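Local coordinates for secreted effector protein SifA (Salmonella typhimurium, PDB 3CXB) that is a virulence effector required for endosomal tubulation and the formation of Salmonella-induced filaments in infected epithelial cells, and interacts with host PLEKHM2, at residues E52-E57 and C121-N126; R58-E63 and L127-K132. All blocks are in the same frame, centred on the assembly; numbering follows the deposited sequence.

Contact 1 (E52-E57 and C121-N126)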
ATOM      1  N   GLU A  52     -10.340  14.833   5.791  1.00 35.34           N
ATOM      2  CA  GLU A  52     -10.666  13.520   5.243  1.00 36.31           C
ATOM      3  C   GLU A  52     -10.457  12.429   6.297  1.00 35.64           C
ATOM      4  O   GLU A  52     -11.206  11.450   6.378  1.00 32.49           O
ATOM      5  CB  GLU A  52      -9.784  13.197   4.036  1.00 32.62           C
ATOM      6  CG  GLU A  52      -9.962  11.757   3.533  1.00 30.92           C
ATOM      7  CD  GLU A  52      -8.995  11.392   2.429  1.00 31.16           C
ATOM      8  OE1 GLU A  52      -8.966  10.223   1.998  1.00 31.50           O
ATOM      9  OE2 GLU A  52      -8.252  12.279   1.981  1.00 32.82           O
ATOM     10  N   MET A  53      -9.440  12.628   7.120  1.00 37.30           N
ATOM     11  CA  MET A  53      -9.075  11.641   8.113  1.00 38.65           C
ATOM     12  C   MET A  53      -9.959  11.500   9.308  1.00 37.62           C
ATOM     13  O   MET A  53     -10.218  10.389   9.754  1.00 38.16           O
ATOM     14  CB  MET A  53      -7.654  11.892   8.609  1.00 38.10           C
ATOM     15  CG  MET A  53      -7.224  10.934   9.706  1.00 37.61           C
ATOM     16  SD  MET A  53      -5.593  11.341  10.310  1.00 40.24           S
ATOM     17  CE  MET A  53      -5.848  11.329  12.038  1.00 42.18           C
ATOM     18  N   LEU A  54     -10.434  12.610   9.838  1.00 38.93           N
ATOM     19  CA  LEU A  54     -11.232  12.512  11.039  1.00 40.30           C
ATOM     20  C   LEU A  54     -12.543  13.230  11.018  1.00 42.80           C
ATOM     21  O   LEU A  54     -13.370  12.983  11.884  1.00 44.10           O
ATOM     22  CB  LEU A  54     -10.438  13.033  12.232  1.00 36.71           C
ATOM     23  CG  LEU A  54      -9.063  12.426  12.476  1.00 35.96           C
ATOM     24  CD1 LEU A  54      -8.175  13.473  13.119  1.00 35.84           C
ATOM     25  CD2 LEU A  54      -9.196  11.189  13.351  1.00 32.84           C
ATOM     26  N   PHE A  55     -12.762  14.112  10.054  1.00 45.69           N
ATOM     27  CA  PHE A  55     -14.019  14.847  10.077  1.00 49.03           C
ATOM     28  C   PHE A  55     -14.826  14.823   8.802  1.00 50.69           C
ATOM     29  O   PHE A  55     -15.450  15.820   8.457  1.00 51.47           O
ATOM     30  CB  PHE A  55     -13.764  16.302  10.495  1.00 51.17           C
ATOM     31  CG  PHE A  55     -12.744  16.449  11.600  1.00 54.50           C
ATOM     32  CD1 PHE A  55     -11.391  16.627  11.299  1.00 56.66           C
ATOM     33  CD2 PHE A  55     -13.121  16.382  12.938  1.00 54.93           C
ATOM     34  CE1 PHE A  55     -10.426  16.736  12.316  1.00 57.40           C
ATOM     35  CE2 PHE A  55     -12.170  16.488  13.959  1.00 56.43           C
ATOM     36  CZ  PHE A  55     -10.818  16.667  13.645  1.00 57.57           C
ATOM     37  N   ALA A  56     -14.823  13.692   8.104  1.00 52.20           N
ATOM     38  CA  ALA A  56     -15.595  13.561   6.869  1.00 53.83           C
ATOM     39  C   ALA A  56     -16.835  12.731   7.135  1.00 55.40           C
ATOM     40  O   ALA A  56     -17.110  12.374   8.277  1.00 57.28           O
ATOM     41  CB  ALA A  56     -14.769  12.910   5.786  1.00 51.66           C
ATOM     42  N   GLU A  57     -17.575  12.410   6.079  1.00 59.52           N
ATOM     43  CA  GLU A  57     -18.805  11.637   6.232  1.00 63.80           C
ATOM     44  C   GLU A  57     -18.527  10.265   6.826  1.00 63.09           C
ATOM     45  O   GLU A  57     -19.396   9.655   7.454  1.00 62.32           O
ATOM     46  CB  GLU A  57     -19.534  11.492   4.891  1.00 69.00           C
ATOM     47  CG  GLU A  57     -21.033  11.198   5.046  1.00 77.18           C
ATOM     48  CD  GLU A  57     -21.753  10.973   3.722  1.00 80.77           C
ATOM     49  OE1 GLU A  57     -23.002  10.951   3.723  1.00 83.31           O
ATOM     50  OE2 GLU A  57     -21.077  10.811   2.685  1.00 84.93           O
ATOM     51  N   CYS A 121      -7.945   5.836  16.195  1.00 38.78           N
ATOM     52  CA  CYS A 121      -7.262   7.105  16.116  1.00 40.51           C
ATOM     53  C   CYS A 121      -7.705   7.999  17.253  1.00 44.48           C
ATOM     54  O   CYS A 121      -8.905   8.111  17.521  1.00 45.62           O
ATOM     55  CB  CYS A 121      -7.562   7.795  14.787  1.00 40.75           C
ATOM     56  SG  CYS A 121      -6.624   9.337  14.577  1.00 36.36           S
ATOM     57  N   GLU A 122      -6.739   8.630  17.920  1.00 46.80           N
ATOM     58  CA  GLU A 122      -7.014   9.558  19.020  1.00 51.35           C
ATOM     59  C   GLU A 122      -6.557  10.973  18.647  1.00 50.47           C
ATOM     60  O   GLU A 122      -5.567  11.156  17.938  1.00 50.73           O
ATOM     61  CB  GLU A 122      -6.321   9.096  20.298  1.00 57.28           C
ATOM     62  CG  GLU A 122      -6.888   7.812  20.862  1.00 65.55           C
ATOM     63  CD  GLU A 122      -6.099   7.300  22.042  1.00 71.62           C
ATOM     64  OE1 GLU A 122      -6.032   7.997  23.084  1.00 74.02           O
ATOM     65  OE2 GLU A 122      -5.538   6.190  21.920  1.00 76.98           O
ATOM     66  N   VAL A 123      -7.294  11.974  19.107  1.00 50.19           N
ATOM     67  CA  VAL A 123      -6.968  13.355  18.806  1.00 51.37           C
ATOM     68  C   VAL A 123      -6.881  14.106  20.107  1.00 54.10           C
ATOM     69  O   VAL A 123      -7.904  14.371  20.741  1.00 55.52           O
ATOM     70  CB  VAL A 123      -8.050  14.028  17.956  1.00 50.10           C
ATOM     71  CG1 VAL A 123      -7.699  15.492  17.765  1.00 47.58           C
ATOM     72  CG2 VAL A 123      -8.177  13.331  16.608  1.00 48.72           C
ATOM     73  N   MET A 124      -5.654  14.451  20.494  1.00 57.13           N
ATOM     74  CA  MET A 124      -5.393  15.167  21.742  1.00 57.36           C
ATOM     75  C   MET A 124      -5.718  14.268  22.919  1.00 55.65           C
ATOM     76  O   MET A 124      -5.954  14.742  24.026  1.00 55.88           O
ATOM     77  CB  MET A 124      -6.233  16.451  21.826  1.00 60.53           C
ATOM     78  CG  MET A 124      -5.998  17.466  20.690  1.00 64.47           C
ATOM     79  SD  MET A 124      -4.247  17.828  20.384  1.00 66.10           S
ATOM     80  CE  MET A 124      -3.755  18.371  22.046  1.00 69.71           C
ATOM     81  N   GLY A 125      -5.733  12.963  22.662  1.00 56.13           N
ATOM     82  CA  GLY A 125      -6.021  11.990  23.699  1.00 53.40           C
ATOM     83  C   GLY A 125      -7.444  11.480  23.621  1.00 52.92           C
ATOM     84  O   GLY A 125      -7.804  10.586  24.370  1.00 55.58           O
ATOM     85  N   ASN A 126      -8.250  12.036  22.720  1.00 49.44           N
ATOM     86  CA  ASN A 126      -9.651  11.625  22.570  1.00 46.60           C
ATOM     87  C   ASN A 126      -9.824  10.514  21.537  1.00 44.60           C
ATOM     88  O   ASN A 126      -9.299  10.596  20.432  1.00 44.13           O
ATOM     89  CB  ASN A 126     -10.481  12.834  22.166  1.00 45.81           C
ATOM     90  CG  ASN A 126     -10.280  13.991  23.105  1.00 46.04           C
ATOM     91  OD1 ASN A 126     -10.699  13.937  24.262  1.00 43.35           O
ATOM     92  ND2 ASN A 126      -9.610  15.040  22.627  1.00 46.14           N
TER
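Met53 and Leu54, in the last turn of helix 42-54, pack on Cys121 and Val123 at the end of strand 118-123, where a helix lies against one face of an antiparallel five-stranded sheet. No hydrogen bond crosses between the segments; apolar side chains make the contact. Cys121 and Val123, two residues apart on the strand, point to the helix, whereas Glu122 between them points away. Cys121 SG takes two neighbours, Met53 CE at 3.3 Å and Leu54 CD2 at 3.4 Å. The Met53 chain runs extended, CG anti to the backbone N (chi1 177°), until it bends at chi3, and this carries CE to the sulfur. Around these residues Leu110 of the neighbouring strand 108-114 touches both Met53 and Cys121, and Leu30 of helix 25-34 touches Val123.

Polar bonds appear just beyond, in the hairpin turn to strand 126-132. Val123 to Asn126 form a type I' turn, with both central residues, Met124 and Gly125, at positive phi (67° and 101°). Val123 O accepts both Asn126 N and the side-chain ND2 of Asn126, the latter at 2.6 Å.

Leu54 and Val123 meet tip to tip, Leu54 CD1 lying 3.5 Å from Val123 CG2.

Contact 2 (R58-E63 and L127-K132); sequences RAPTRE and LYFLMK
Ala59 and Phe129 are the nearest backbone pair, their CA atoms 7.8 Å apart, where the connection between helices 42-54 and 62-75 passes beside strand 126-132, an outermost strand of the five-stranded antiparallel sheet. Ala59 points its methyl toward the strand and meets two side chains there. Over one face of the Phe129 ring, Ala59 CB sits 4.2 Å from the ring centroid and 13° off the normal, a CH-pi contact. The same methyl lies 3.9 Å from Met131 CG and equally close to Met131 SD, since the methionine chain folds back at chi2 and chi3 and brings its sulfur alongside. Pro60 adds its ring: Pro60 CD approaches Phe129 CZ obliquely at 4.1 Å. The Phe129 ring is placed by a first torsion of 69°, which sets CG between the backbone N and the carbonyl carbon.

Tyr128 and Phe129 together face Cys121 of the adjacent strand in a classic beta bulge. Leu54 of helix 42-54 also touches Phe129, and Phe119 touches Met131. At the start of helix 62-75, Arg62 forms a salt bridge with Asp133, just past the strand's end.

With no hydrogen bond between the two segments, the contact rests on apolar packing, including the CH-pi approach of one methyl to an aromatic face, and so is weakly directional.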
ATOM      1  N   ARG A  58     -17.308   9.781   6.623  1.00 62.29           N
ATOM      2  CA  ARG A  58     -16.930   8.494   7.170  1.00 61.31           C
ATOM      3  C   ARG A  58     -15.428   8.337   7.341  1.00 54.15           C
ATOM      4  O   ARG A  58     -14.635   9.063   6.755  1.00 51.08           O
ATOM      5  CB  ARG A  58     -17.502   7.348   6.322  1.00 71.46           C
ATOM      6  CG  ARG A  58     -16.967   7.178   4.920  1.00 83.89           C
ATOM      7  CD  ARG A  58     -17.771   6.083   4.239  1.00 97.21           C
ATOM      8  NE  ARG A  58     -17.200   5.679   2.961  1.00111.39           N
ATOM      9  CZ  ARG A  58     -17.724   4.740   2.182  1.00118.78           C
ATOM     10  NH1 ARG A  58     -17.143   4.426   1.029  1.00122.66           N
ATOM     11  NH2 ARG A  58     -18.834   4.117   2.560  1.00123.62           N
ATOM     12  N   ALA A  59     -15.060   7.385   8.185  1.00 47.59           N
ATOM     13  CA  ALA A  59     -13.671   7.113   8.476  1.00 39.69           C
ATOM     14  C   ALA A  59     -12.953   6.494   7.288  1.00 36.42           C
ATOM     15  O   ALA A  59     -13.536   5.756   6.495  1.00 33.50           O
ATOM     16  CB  ALA A  59     -13.574   6.195   9.677  1.00 38.34           C
ATOM     17  N   PRO A  60     -11.659   6.772   7.169  1.00 34.09           N
ATOM     18  CA  PRO A  60     -10.846   6.242   6.079  1.00 32.63           C
ATOM     19  C   PRO A  60     -10.506   4.776   6.293  1.00 33.11           C
ATOM     20  O   PRO A  60     -10.628   4.245   7.399  1.00 30.72           O
ATOM     21  CB  PRO A  60      -9.596   7.091   6.154  1.00 34.81           C
ATOM     22  CG  PRO A  60      -9.421   7.217   7.684  1.00 35.65           C
ATOM     23  CD  PRO A  60     -10.843   7.540   8.126  1.00 32.59           C
ATOM     24  N   THR A  61     -10.065   4.140   5.219  1.00 35.44           N
ATOM     25  CA  THR A  61      -9.654   2.752   5.253  1.00 40.35           C
ATOM     26  C   THR A  61      -8.363   2.762   6.044  1.00 42.55           C
ATOM     27  O   THR A  61      -7.752   3.825   6.206  1.00 42.50           O
ATOM     28  CB  THR A  61      -9.367   2.264   3.837  1.00 42.95           C
ATOM     29  OG1 THR A  61     -10.572   2.376   3.069  1.00 42.74           O
ATOM     30  CG2 THR A  61      -8.898   0.800   3.841  1.00 48.11           C
ATOM     31  N   ARG A  62      -7.925   1.625   6.561  1.00 41.93           N
ATOM     32  CA  ARG A  62      -6.667   1.686   7.287  1.00 42.28           C
ATOM     33  C   ARG A  62      -5.546   2.054   6.306  1.00 41.38           C
ATOM     34  O   ARG A  62      -4.681   2.881   6.618  1.00 43.17           O
ATOM     35  CB  ARG A  62      -6.349   0.366   8.001  1.00 42.52           C
ATOM     36  CG  ARG A  62      -5.985  -0.802   7.127  1.00 43.30           C
ATOM     37  CD  ARG A  62      -5.275  -1.865   7.959  1.00 45.57           C
ATOM     38  NE  ARG A  62      -6.174  -2.559   8.878  1.00 45.81           N
ATOM     39  CZ  ARG A  62      -5.787  -3.179   9.990  1.00 45.51           C
ATOM     40  NH1 ARG A  62      -4.506  -3.190  10.343  1.00 44.36           N
ATOM     41  NH2 ARG A  62      -6.687  -3.801  10.745  1.00 44.96           N
ATOM     42  N   GLU A  63      -5.564   1.474   5.110  1.00 38.93           N
ATOM     43  CA  GLU A  63      -4.514   1.795   4.171  1.00 37.91           C
ATOM     44  C   GLU A  63      -4.513   3.293   3.926  1.00 35.13           C
ATOM     45  O   GLU A  63      -3.471   3.941   4.029  1.00 36.59           O
ATOM     46  CB  GLU A  63      -4.701   1.027   2.871  1.00 41.85           C
ATOM     47  CG  GLU A  63      -3.627   1.274   1.804  1.00 50.08           C
ATOM     48  CD  GLU A  63      -2.220   0.784   2.188  1.00 54.42           C
ATOM     49  OE1 GLU A  63      -1.507   0.264   1.294  1.00 53.38           O
ATOM     50  OE2 GLU A  63      -1.813   0.934   3.368  1.00 57.18           O
ATOM     51  N   LEU A 127     -10.565   9.471  21.881  1.00 41.43           N
ATOM     52  CA  LEU A 127     -10.744   8.376  20.938  1.00 39.59           C
ATOM     53  C   LEU A 127     -11.703   8.870  19.889  1.00 39.15           C
ATOM     54  O   LEU A 127     -12.838   9.193  20.213  1.00 42.24           O
ATOM     55  CB  LEU A 127     -11.308   7.164  21.664  1.00 36.80           C
ATOM     56  CG  LEU A 127     -11.856   6.019  20.828  1.00 37.17           C
ATOM     57  CD1 LEU A 127     -10.800   5.507  19.881  1.00 36.67           C
ATOM     58  CD2 LEU A 127     -12.341   4.922  21.760  1.00 35.41           C
ATOM     59  N   TYR A 128     -11.267   8.976  18.638  1.00 37.09           N
ATOM     60  CA  TYR A 128     -12.190   9.474  17.623  1.00 36.26           C
ATOM     61  C   TYR A 128     -12.877   8.370  16.859  1.00 34.02           C
ATOM     62  O   TYR A 128     -13.931   8.591  16.268  1.00 33.21           O
ATOM     63  CB  TYR A 128     -11.491  10.428  16.638  1.00 38.49           C
ATOM     64  CG  TYR A 128     -11.905  11.887  16.800  1.00 38.92           C
ATOM     65  CD1 TYR A 128     -12.840  12.471  15.939  1.00 39.08           C
ATOM     66  CD2 TYR A 128     -11.438  12.645  17.881  1.00 38.49           C
ATOM     67  CE1 TYR A 128     -13.309  13.782  16.167  1.00 40.54           C
ATOM     68  CE2 TYR A 128     -11.896  13.938  18.112  1.00 38.29           C
ATOM     69  CZ  TYR A 128     -12.830  14.502  17.265  1.00 40.21           C
ATOM     70  OH  TYR A 128     -13.290  15.766  17.549  1.00 39.70           O
ATOM     71  N   PHE A 129     -12.268   7.194  16.832  1.00 32.45           N
ATOM     72  CA  PHE A 129     -12.887   6.063  16.158  1.00 30.90           C
ATOM     73  C   PHE A 129     -12.119   4.767  16.244  1.00 31.38           C
ATOM     74  O   PHE A 129     -10.896   4.756  16.349  1.00 31.96           O
ATOM     75  CB  PHE A 129     -13.189   6.373  14.678  1.00 27.52           C
ATOM     76  CG  PHE A 129     -11.980   6.523  13.800  1.00 26.34           C
ATOM     77  CD1 PHE A 129     -11.753   7.725  13.123  1.00 27.09           C
ATOM     78  CD2 PHE A 129     -11.093   5.465  13.597  1.00 27.76           C
ATOM     79  CE1 PHE A 129     -10.664   7.877  12.256  1.00 25.56           C
ATOM     80  CE2 PHE A 129     -10.002   5.606  12.733  1.00 26.90           C
ATOM     81  CZ  PHE A 129      -9.789   6.821  12.061  1.00 26.69           C
ATOM     82  N   LEU A 130     -12.862   3.671  16.222  1.00 30.00           N
ATOM     83  CA  LEU A 130     -12.276   2.357  16.229  1.00 30.95           C
ATOM     84  C   LEU A 130     -13.068   1.655  15.138  1.00 33.35           C
ATOM     85  O   LEU A 130     -14.275   1.463  15.258  1.00 33.16           O
ATOM     86  CB  LEU A 130     -12.474   1.692  17.579  1.00 30.49           C
ATOM     87  CG  LEU A 130     -11.592   0.447  17.721  1.00 32.83           C
ATOM     88  CD1 LEU A 130     -11.501   0.088  19.181  1.00 34.67           C
ATOM     89  CD2 LEU A 130     -12.169  -0.724  16.927  1.00 32.84           C
ATOM     90  N   MET A 131     -12.388   1.321  14.047  1.00 34.96           N
ATOM     91  CA  MET A 131     -13.031   0.653  12.922  1.00 35.36           C
ATOM     92  C   MET A 131     -12.590  -0.800  12.874  1.00 35.50           C
ATOM     93  O   MET A 131     -11.549  -1.175  13.429  1.00 39.48           O
ATOM     94  CB  MET A 131     -12.653   1.349  11.606  1.00 32.90           C
ATOM     95  CG  MET A 131     -13.036   2.809  11.534  1.00 31.94           C
ATOM     96  SD  MET A 131     -14.821   3.005  11.621  1.00 35.56           S
ATOM     97  CE  MET A 131     -15.323   2.338   9.976  1.00 30.58           C
ATOM     98  N   LYS A 132     -13.385  -1.635  12.230  1.00 34.02           N
ATOM     99  CA  LYS A 132     -13.013  -3.023  12.113  1.00 33.78           C
ATOM    100  C   LYS A 132     -13.049  -3.393  10.655  1.00 34.56           C
ATOM    101  O   LYS A 132     -14.105  -3.371  10.048  1.00 35.51           O
ATOM    102  CB  LYS A 132     -13.971  -3.912  12.889  1.00 28.51           C
ATOM    103  CG  LYS A 132     -13.842  -5.368  12.503  1.00 25.95           C
ATOM    104  CD  LYS A 132     -14.436  -6.291  13.534  1.00 25.81           C
ATOM    105  CE  LYS A 132     -13.609  -6.292  14.803  1.00 26.35           C
ATOM    106  NZ  LYS A 132     -14.021  -7.427  15.703  1.00 35.50           N
TER

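Both contacts place the helix 42-54 to helix 62-75 region against the same hairpin, strands 118-123 and 126-132, with centres 8 Å apart. Contact 1 is the more buried and uses the helix end and the inner strand; contact 2 is partly buried and uses the connection and an outermost strand. They bury nearly equal areas, 156 and 154 Å², and both are apolar with a methionine, but contact 1 adds a cysteine sulfur and branched aliphatic groups, contact 2 an aromatic face covered by a methyl. Probable backbone hydrogen bonds, Tyr128 N to Cys121 O and Cys121 N to Phe129 O, tie the strands together, while Pro60 CD packs on Met53 O, 3.3 Å away, on the helical side.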